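Local structure of uncharacterized protein Rv2277c (Mycobacterium tuberculosis, 5VUG) at residues Q171-L183 against P194-R208. The protein is of unknown function but carries a glycerophosphodiester phosphodiesterase domain of the TIM-barrel fold and probably hydrolyses phosphoric diesters. Sequence-based numbering, arbitrary orientation.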
ATOM      1  N   GLN A 171       7.923 -26.466  14.607  1.00 15.07           N
ATOM      2  CA  GLN A 171       7.314 -26.068  13.345  1.00 14.49           C
ATOM      3  C   GLN A 171       6.935 -24.599  13.440  1.00 13.05           C
ATOM      4  O   GLN A 171       6.269 -24.190  14.398  1.00 13.49           O
ATOM      5  CB  GLN A 171       6.045 -26.877  13.097  1.00 14.42           C
ATOM      6  CG  GLN A 171       6.231 -28.378  13.043  1.00 19.12           C
ATOM      7  CD  GLN A 171       4.943 -29.062  12.622  1.00 28.05           C
ATOM      8  OE1 GLN A 171       4.072 -29.345  13.454  1.00 30.83           O
ATOM      9  NE2 GLN A 171       4.797 -29.293  11.322  1.00 29.23           N
ATOM     10  N   VAL A 172       7.337 -23.806  12.446  1.00 11.05           N
ATOM     11  CA  VAL A 172       7.198 -22.355  12.521  1.00 12.28           C
ATOM     12  C   VAL A 172       6.472 -21.836  11.284  1.00 11.36           C
ATOM     13  O   VAL A 172       6.822 -22.192  10.151  1.00 12.13           O
ATOM     14  CB  VAL A 172       8.571 -21.671  12.688  1.00 12.33           C
ATOM     15  CG1 VAL A 172       8.412 -20.172  12.864  1.00 13.78           C
ATOM     16  CG2 VAL A 172       9.361 -22.297  13.864  1.00 12.71           C
ATOM     17  N   ALA A 173       5.471 -20.987  11.498  1.00  9.72           N
ATOM     18  CA  ALA A 173       4.796 -20.340  10.382  1.00  9.86           C
ATOM     19  C   ALA A 173       5.743 -19.382   9.664  1.00 11.01           C
ATOM     20  O   ALA A 173       6.717 -18.879  10.232  1.00 14.12           O
ATOM     21  CB  ALA A 173       3.577 -19.559  10.871  1.00 11.34           C
ATOM     22  N   GLU A 174       5.439 -19.131   8.393  1.00 10.23           N
ATOM     23  CA  GLU A 174       6.144 -18.097   7.651  1.00 10.74           C
ATOM     24  C   GLU A 174       6.063 -16.775   8.409  1.00 11.45           C
ATOM     25  O   GLU A 174       5.039 -16.456   9.018  1.00 12.23           O
ATOM     26  CB  GLU A 174       5.504 -17.942   6.271  1.00 11.83           C
ATOM     27  CG  GLU A 174       6.114 -16.823   5.466  1.00 13.18           C
ATOM     28  CD  GLU A 174       5.765 -16.902   4.010  1.00 12.44           C
ATOM     29  OE1 GLU A 174       4.654 -16.457   3.644  1.00 13.79           O
ATOM     30  OE2 GLU A 174       6.611 -17.414   3.239  1.00 14.19           O
ATOM     31  N   SER A 175       7.151 -15.999   8.376  1.00 12.80           N
ATOM     32  CA  SER A 175       7.123 -14.698   9.036  1.00 12.65           C
ATOM     33  C   SER A 175       6.073 -13.791   8.397  1.00 11.97           C
ATOM     34  O   SER A 175       5.805 -13.851   7.189  1.00 14.09           O
ATOM     35  CB  SER A 175       8.491 -14.019   8.966  1.00 16.16           C
ATOM     36  OG  SER A 175       8.737 -13.533   7.664  1.00 17.76           O
ATOM     37  N   ARG A 176       5.463 -12.942   9.222  1.00 11.84           N
ATOM     38  CA  ARG A 176       4.454 -12.032   8.690  1.00 10.64           C
ATOM     39  C   ARG A 176       5.052 -11.082   7.654  1.00 13.59           C
ATOM     40  O   ARG A 176       4.399 -10.752   6.658  1.00 12.77           O
ATOM     41  CB  ARG A 176       3.764 -11.273   9.825  1.00 10.46           C
ATOM     42  CG  ARG A 176       2.600 -10.397   9.375  1.00 10.94           C
ATOM     43  CD  ARG A 176       1.844  -9.874  10.577  1.00 12.23           C
ATOM     44  NE  ARG A 176       0.653  -9.105  10.220  1.00 13.60           N
ATOM     45  CZ  ARG A 176      -0.592  -9.517  10.446  1.00 12.89           C
ATOM     46  NH1 ARG A 176      -0.825 -10.702  11.014  1.00 14.36           N
ATOM     47  NH2 ARG A 176      -1.608  -8.741  10.111  1.00 11.45           N
ATOM     48  N   ASP A 177       6.301 -10.645   7.856  1.00 14.70           N
ATOM     49  CA  ASP A 177       6.934  -9.773   6.866  1.00 15.75           C
ATOM     50  C   ASP A 177       6.916 -10.399   5.475  1.00 16.32           C
ATOM     51  O   ASP A 177       6.624  -9.720   4.481  1.00 15.26           O
ATOM     52  CB  ASP A 177       8.384  -9.458   7.250  1.00 16.17           C
ATOM     53  CG  ASP A 177       8.503  -8.498   8.423  1.00 19.85           C
ATOM     54  OD1 ASP A 177       7.516  -7.811   8.753  1.00 20.60           O
ATOM     55  OD2 ASP A 177       9.614  -8.414   9.001  1.00 20.61           O
ATOM     56  N   VAL A 178       7.239 -11.691   5.382  1.00 14.27           N
ATOM     57  CA  VAL A 178       7.309 -12.346   4.076  1.00 13.97           C
ATOM     58  C   VAL A 178       5.912 -12.563   3.503  1.00 12.76           C
ATOM     59  O   VAL A 178       5.653 -12.285   2.323  1.00 12.51           O
ATOM     60  CB  VAL A 178       8.105 -13.660   4.179  1.00 12.94           C
ATOM     61  CG1 VAL A 178       8.021 -14.439   2.865  1.00 13.59           C
ATOM     62  CG2 VAL A 178       9.563 -13.366   4.534  1.00 14.29           C
ATOM     63  N   THR A 179       4.987 -13.062   4.327  1.00 12.77           N
ATOM     64  CA  THR A 179       3.608 -13.241   3.878  1.00 10.71           C
ATOM     65  C   THR A 179       3.029 -11.933   3.352  1.00 10.60           C
ATOM     66  O   THR A 179       2.433 -11.895   2.265  1.00 11.05           O
ATOM     67  CB  THR A 179       2.757 -13.760   5.041  1.00 11.07           C
ATOM     68  OG1 THR A 179       3.198 -15.072   5.411  1.00 12.10           O
ATOM     69  CG2 THR A 179       1.270 -13.811   4.654  1.00 10.91           C
ATOM     70  N   ARG A 180       3.208 -10.844   4.108  1.00 10.85           N
ATOM     71  CA  ARG A 180       2.665  -9.548   3.699  1.00 10.26           C
ATOM     72  C   ARG A 180       3.286  -9.070   2.391  1.00 11.89           C
ATOM     73  O   ARG A 180       2.588  -8.519   1.530  1.00 11.67           O
ATOM     74  CB  ARG A 180       2.890  -8.505   4.799  1.00 11.77           C
ATOM     75  CG  ARG A 180       2.201  -7.155   4.536  1.00 13.08           C
ATOM     76  CD  ARG A 180       2.485  -6.111   5.632  1.00 13.96           C
ATOM     77  NE  ARG A 180       3.925  -5.976   5.833  1.00 12.94           N
ATOM     78  CZ  ARG A 180       4.583  -6.387   6.915  1.00 13.68           C
ATOM     79  NH1 ARG A 180       3.929  -6.913   7.949  1.00 13.91           N
ATOM     80  NH2 ARG A 180       5.901  -6.263   6.964  1.00 15.98           N
ATOM     81  N   GLN A 181       4.600  -9.249   2.236  1.00 11.41           N
ATOM     82  CA  GLN A 181       5.272  -8.852   1.003  1.00 11.00           C
ATOM     83  C   GLN A 181       4.706  -9.603  -0.197  1.00 11.68           C
ATOM     84  O   GLN A 181       4.427  -9.007  -1.244  1.00 11.87           O
ATOM     85  CB  GLN A 181       6.766  -9.127   1.131  1.00 12.60           C
ATOM     86  CG  GLN A 181       7.553  -8.676  -0.079  1.00 14.98           C
ATOM     87  CD  GLN A 181       7.671  -7.172  -0.137  1.00 19.56           C
ATOM     88  OE1 GLN A 181       8.252  -6.550   0.756  1.00 25.16           O
ATOM     89  NE2 GLN A 181       7.105  -6.575  -1.173  1.00 20.37           N
ATOM     90  N   ARG A 182       4.524 -10.921  -0.060  1.00 12.39           N
ATOM     91  CA  ARG A 182       4.013 -11.704  -1.177  1.00 11.67           C
ATOM     92  C   ARG A 182       2.583 -11.300  -1.517  1.00 10.85           C
ATOM     93  O   ARG A 182       2.234 -11.170  -2.698  1.00 10.66           O
ATOM     94  CB  ARG A 182       4.104 -13.202  -0.871  1.00 11.27           C
ATOM     95  CG  ARG A 182       4.034 -14.052  -2.129  1.00 11.35           C
ATOM     96  CD  ARG A 182       4.093 -15.555  -1.870  1.00 12.67           C
ATOM     97  NE  ARG A 182       5.344 -16.007  -1.257  1.00 14.21           N
ATOM     98  CZ  ARG A 182       5.478 -16.307   0.032  1.00 14.22           C
ATOM     99  NH1 ARG A 182       4.440 -16.191   0.855  1.00 13.28           N
ATOM    100  NH2 ARG A 182       6.644 -16.718   0.499  1.00 16.05           N
ATOM    101  N   LEU A 183       1.750 -11.068  -0.497  1.00 11.03           N
ATOM    102  CA  LEU A 183       0.365 -10.676  -0.745  1.00  9.91           C
ATOM    103  C   LEU A 183       0.288  -9.320  -1.424  1.00 11.04           C
ATOM    104  O   LEU A 183      -0.523  -9.124  -2.337  1.00 11.63           O
ATOM    105  CB  LEU A 183      -0.410 -10.628   0.569  1.00 10.53           C
ATOM    106  CG  LEU A 183      -0.787 -11.983   1.160  1.00 11.05           C
ATOM    107  CD1 LEU A 183      -1.314 -11.756   2.568  1.00 10.83           C
ATOM    108  CD2 LEU A 183      -1.819 -12.705   0.269  1.00 11.56           C
ATOM    109  N   PRO A 194       8.161 -12.798  -2.827  1.00 19.49           N
ATOM    110  CA  PRO A 194       9.147 -13.865  -3.033  1.00 19.72           C
ATOM    111  C   PRO A 194       8.483 -15.210  -3.320  1.00 20.40           C
ATOM    112  O   PRO A 194       7.260 -15.323  -3.221  1.00 18.39           O
ATOM    113  CB  PRO A 194       9.903 -13.904  -1.700  1.00 21.05           C
ATOM    114  CG  PRO A 194       8.937 -13.389  -0.707  1.00 20.65           C
ATOM    115  CD  PRO A 194       8.121 -12.348  -1.424  1.00 18.52           C
ATOM    116  N   GLN A 195       9.274 -16.207  -3.698  1.00 21.08           N
ATOM    117  CA  GLN A 195       8.708 -17.504  -4.008  1.00 21.57           C
ATOM    118  C   GLN A 195       8.090 -18.116  -2.754  1.00 19.10           C
ATOM    119  O   GLN A 195       8.442 -17.745  -1.630  1.00 17.69           O
ATOM    120  CB  GLN A 195       9.783 -18.424  -4.574  1.00 25.90           C
ATOM    121  CG  GLN A 195      10.126 -18.131  -6.028  1.00 28.55           C
ATOM    122  CD  GLN A 195      11.389 -18.841  -6.471  1.00 35.33           C
ATOM    123  OE1 GLN A 195      11.339 -19.944  -7.014  1.00 37.55           O
ATOM    124  NE2 GLN A 195      12.534 -18.210  -6.236  1.00 37.12           N
ATOM    125  N   PRO A 196       7.143 -19.041  -2.921  1.00 20.17           N
ATOM    126  CA  PRO A 196       6.571 -19.718  -1.753  1.00 18.00           C
ATOM    127  C   PRO A 196       7.654 -20.389  -0.926  1.00 18.55           C
ATOM    128  O   PRO A 196       8.721 -20.753  -1.429  1.00 21.08           O
ATOM    129  CB  PRO A 196       5.635 -20.761  -2.374  1.00 18.58           C
ATOM    130  CG  PRO A 196       5.261 -20.183  -3.691  1.00 22.38           C
ATOM    131  CD  PRO A 196       6.472 -19.434  -4.171  1.00 24.29           C
ATOM    132  N   ASP A 197       7.372 -20.538   0.363  1.00 16.23           N
ATOM    133  CA  ASP A 197       8.284 -21.222   1.264  1.00 16.98           C
ATOM    134  C   ASP A 197       7.701 -22.600   1.537  1.00 17.58           C
ATOM    135  O   ASP A 197       6.705 -22.705   2.269  1.00 17.69           O
ATOM    136  CB  ASP A 197       8.419 -20.431   2.563  1.00 18.76           C
ATOM    137  CG  ASP A 197       9.607 -20.869   3.394  1.00 21.06           C
ATOM    138  OD1 ASP A 197      10.233 -21.894   3.055  1.00 22.57           O
ATOM    139  OD2 ASP A 197       9.922 -20.181   4.385  1.00 21.75           O
ATOM    140  N   PRO A 198       8.271 -23.669   0.985  1.00 18.84           N
ATOM    141  CA  PRO A 198       7.558 -24.952   0.938  1.00 20.21           C
ATOM    142  C   PRO A 198       7.107 -25.458   2.300  1.00 17.56           C
ATOM    143  O   PRO A 198       7.858 -25.440   3.278  1.00 17.37           O
ATOM    144  CB  PRO A 198       8.584 -25.898   0.309  1.00 21.55           C
ATOM    145  CG  PRO A 198       9.408 -24.995  -0.559  1.00 22.41           C
ATOM    146  CD  PRO A 198       9.522 -23.706   0.204  1.00 19.81           C
ATOM    147  N   GLY A 199       5.860 -25.922   2.346  1.00 16.53           N
ATOM    148  CA  GLY A 199       5.328 -26.589   3.509  1.00 15.74           C
ATOM    149  C   GLY A 199       4.854 -25.689   4.632  1.00 14.61           C
ATOM    150  O   GLY A 199       4.268 -26.198   5.597  1.00 19.26           O
ATOM    151  N   LYS A 200       5.059 -24.378   4.540  1.00 13.82           N
ATOM    152  CA  LYS A 200       4.814 -23.487   5.670  1.00 14.49           C
ATOM    153  C   LYS A 200       3.365 -23.027   5.721  1.00 11.55           C
ATOM    154  O   LYS A 200       2.706 -22.867   4.687  1.00 14.11           O
ATOM    155  CB  LYS A 200       5.696 -22.242   5.566  1.00 16.10           C
ATOM    156  CG  LYS A 200       7.165 -22.520   5.662  1.00 19.66           C
ATOM    157  CD  LYS A 200       7.668 -22.046   6.981  1.00 18.96           C
ATOM    158  CE  LYS A 200       9.126 -22.364   7.173  1.00 18.94           C
ATOM    159  NZ  LYS A 200       9.403 -22.513   8.625  1.00 21.41           N
ATOM    160  N   TRP A 201       2.885 -22.788   6.942  1.00 11.00           N
ATOM    161  CA  TRP A 201       1.656 -22.034   7.151  1.00 11.38           C
ATOM    162  C   TRP A 201       1.917 -20.543   6.980  1.00 11.71           C
ATOM    163  O   TRP A 201       2.963 -20.024   7.389  1.00 13.42           O
ATOM    164  CB  TRP A 201       1.124 -22.256   8.571  1.00 12.16           C
ATOM    165  CG  TRP A 201       0.246 -23.454   8.720  1.00 12.06           C
ATOM    166  CD1 TRP A 201       0.613 -24.681   9.184  1.00 12.96           C
ATOM    167  CD2 TRP A 201      -1.148 -23.544   8.398  1.00 10.29           C
ATOM    168  NE1 TRP A 201      -0.467 -25.538   9.166  1.00 12.79           N
ATOM    169  CE2 TRP A 201      -1.560 -24.861   8.693  1.00 11.51           C
ATOM    170  CE3 TRP A 201      -2.091 -22.637   7.884  1.00 11.68           C
ATOM    171  CZ2 TRP A 201      -2.874 -25.298   8.496  1.00 12.24           C
ATOM    172  CZ3 TRP A 201      -3.399 -23.077   7.682  1.00 12.34           C
ATOM    173  CH2 TRP A 201      -3.776 -24.394   7.987  1.00 13.22           C
ATOM    174  N   ALA A 202       0.949 -19.852   6.384  1.00 12.34           N
ATOM    175  CA  ALA A 202       0.936 -18.398   6.327  1.00 11.63           C
ATOM    176  C   ALA A 202      -0.479 -17.937   6.628  1.00 10.68           C
ATOM    177  O   ALA A 202      -1.439 -18.663   6.365  1.00 13.50           O
ATOM    178  CB  ALA A 202       1.337 -17.885   4.942  1.00 13.33           C
ATOM    179  N   GLY A 203      -0.609 -16.731   7.187  1.00 10.23           N
ATOM    180  CA  GLY A 203      -1.920 -16.194   7.502  1.00 10.77           C
ATOM    181  C   GLY A 203      -1.969 -14.685   7.369  1.00  8.73           C
ATOM    182  O   GLY A 203      -0.947 -14.001   7.449  1.00 11.48           O
ATOM    183  N   PHE A 204      -3.177 -14.170   7.138  1.00  8.36           N
ATOM    184  CA  PHE A 204      -3.381 -12.729   7.083  1.00  9.80           C
ATOM    185  C   PHE A 204      -4.876 -12.470   7.134  1.00  9.49           C
ATOM    186  O   PHE A 204      -5.663 -13.318   6.714  1.00 10.21           O
ATOM    187  CB  PHE A 204      -2.801 -12.109   5.804  1.00 10.47           C
ATOM    188  CG  PHE A 204      -2.311 -10.703   5.988  1.00 11.29           C
ATOM    189  CD1 PHE A 204      -1.081 -10.458   6.576  1.00 12.92           C
ATOM    190  CD2 PHE A 204      -3.071  -9.626   5.564  1.00 10.72           C
ATOM    191  CE1 PHE A 204      -0.620  -9.159   6.745  1.00 13.45           C
ATOM    192  CE2 PHE A 204      -2.617  -8.320   5.729  1.00 11.86           C
ATOM    193  CZ  PHE A 204      -1.387  -8.092   6.322  1.00 12.93           C
ATOM    194  N   GLU A 205      -5.243 -11.290   7.643  1.00  9.95           N
ATOM    195  CA  GLU A 205      -6.636 -10.855   7.692  1.00 11.00           C
ATOM    196  C   GLU A 205      -7.257 -10.812   6.300  1.00 11.29           C
ATOM    197  O   GLU A 205      -6.598 -10.494   5.308  1.00 11.15           O
ATOM    198  CB  GLU A 205      -6.722  -9.442   8.285  1.00 12.17           C
ATOM    199  CG  GLU A 205      -6.614  -9.351   9.801  1.00 12.40           C
ATOM    200  CD  GLU A 205      -5.205  -9.517  10.349  1.00 13.74           C
ATOM    201  OE1 GLU A 205      -4.239  -9.638   9.572  1.00 13.10           O
ATOM    202  OE2 GLU A 205      -5.071  -9.527  11.592  1.00 18.28           O
ATOM    203  N   LEU A 206      -8.562 -11.116   6.240  1.00 10.85           N
ATOM    204  CA  LEU A 206      -9.321 -10.946   5.000  1.00 13.95           C
ATOM    205  C   LEU A 206      -9.490  -9.479   4.636  1.00 13.99           C
ATOM    206  O   LEU A 206      -9.603  -9.146   3.447  1.00 15.64           O
ATOM    207  CB  LEU A 206     -10.707 -11.582   5.135  1.00 15.08           C
ATOM    208  CG  LEU A 206     -10.920 -12.981   4.565  1.00 20.68           C
ATOM    209  CD1 LEU A 206      -9.847 -13.925   5.051  1.00 26.88           C
ATOM    210  CD2 LEU A 206     -12.320 -13.492   4.923  1.00 19.43           C
ATOM    211  N   HIS A 207      -9.543  -8.597   5.639  1.00 13.32           N
ATOM    212  CA  HIS A 207      -9.628  -7.155   5.451  1.00 14.08           C
ATOM    213  C   HIS A 207      -8.640  -6.516   6.407  1.00 14.24           C
ATOM    214  O   HIS A 207      -8.654  -6.821   7.603  1.00 14.92           O
ATOM    215  CB  HIS A 207     -11.014  -6.641   5.827  1.00 16.43           C
ATOM    216  CG  HIS A 207     -12.128  -7.445   5.255  1.00 21.50           C
ATOM    217  ND1 HIS A 207     -12.699  -7.162   4.034  1.00 27.01           N
ATOM    218  CD2 HIS A 207     -12.782  -8.528   5.736  1.00 24.43           C
ATOM    219  CE1 HIS A 207     -13.656  -8.037   3.786  1.00 28.15           C
ATOM    220  NE2 HIS A 207     -13.728  -8.875   4.804  1.00 29.48           N
ATOM    221  N   ARG A 208      -7.799  -5.620   5.896  1.00 13.22           N
ATOM    222  CA  ARG A 208      -6.743  -5.037   6.716  1.00 12.33           C
ATOM    223  C   ARG A 208      -6.567  -3.569   6.368  1.00 12.72           C
ATOM    224  O   ARG A 208      -6.294  -3.231   5.211  1.00 14.77           O
ATOM    225  CB  ARG A 208      -5.424  -5.789   6.516  1.00 10.61           C
ATOM    226  CG  ARG A 208      -4.315  -5.345   7.474  1.00 12.80           C
ATOM    227  CD  ARG A 208      -4.597  -5.801   8.902  1.00 15.65           C
ATOM    228  NE  ARG A 208      -3.433  -5.619   9.768  1.00 18.40           N
ATOM    229  CZ  ARG A 208      -3.396  -4.837  10.843  1.00 21.69           C
ATOM    230  NH1 ARG A 208      -4.470  -4.150  11.220  1.00 27.95           N
ATOM    231  NH2 ARG A 208      -2.280  -4.752  11.556  1.00 23.34           N
TER
HETATM  232  O   HOH W   1       4.532 -23.655   9.157  1.00 14.17           O
HETATM  233  O   HOH W   2       8.806 -24.936  10.163  1.00 24.77           O
HETATM  234  O   HOH W   3       9.292 -19.169   9.065  1.00 18.64           O
HETATM  235  O   HOH W   4       2.513 -15.861   7.920  1.00 12.04           O
HETATM  236  O   HOH W   5       9.096 -17.612   4.304  1.00 20.76           O
HETATM  237  O   HOH W   6      -3.074 -10.335  12.821  1.00 22.29           O
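Arg182 and the loop 194-200 show how one long side chain can tie a helix to the segment leading into the next barrel strand; strand 171-172, helix 176-189 and strand 201-205 form a beta-alpha-beta unit of the TIM barrel. Its CB lies 4.1 Å from Pro194 CD; CG and CD then run past Pro194 O. A bend at chi3 (-63°) turns the guanidinium so that NE donates to Pro194 O at 2.8 Å, from above the carbonyl plane. At the tip NH1 and NH2 grip Glu174 end-on, the first reaching OE1 and the second OE2, both close to the guanidinium plane and nearly straight (168° and 170°). NH2 also donates to Gln195 O at 3.0 Å, while Phe238 of helix 232-239 adds a cation-pi contact.

Glu174 OE1 takes a second bond on its anti lone pair, from Thr179 OG1 at 2.7 Å. The backbone N of Glu174 donates to Trp201 O at 2.8 Å, joining the turn before helix 176-189 to strand 201-205. Farther along that strand, Phe204 CD1 sits over one face of the Arg176 guanidinium, the planes inclined to each other; Arg176 NH2 reaches Glu205 OE1 at 2.8 Å, and Glu214 of the second subunit pairs with NE. Paired with Arg182 through two nitrogens, the largely buried Glu174 carboxylate probably stays ionised despite Asp197, whose OD2 shares water 5 with OE2, so the pair links the residues just before the helix to the loop 194-200.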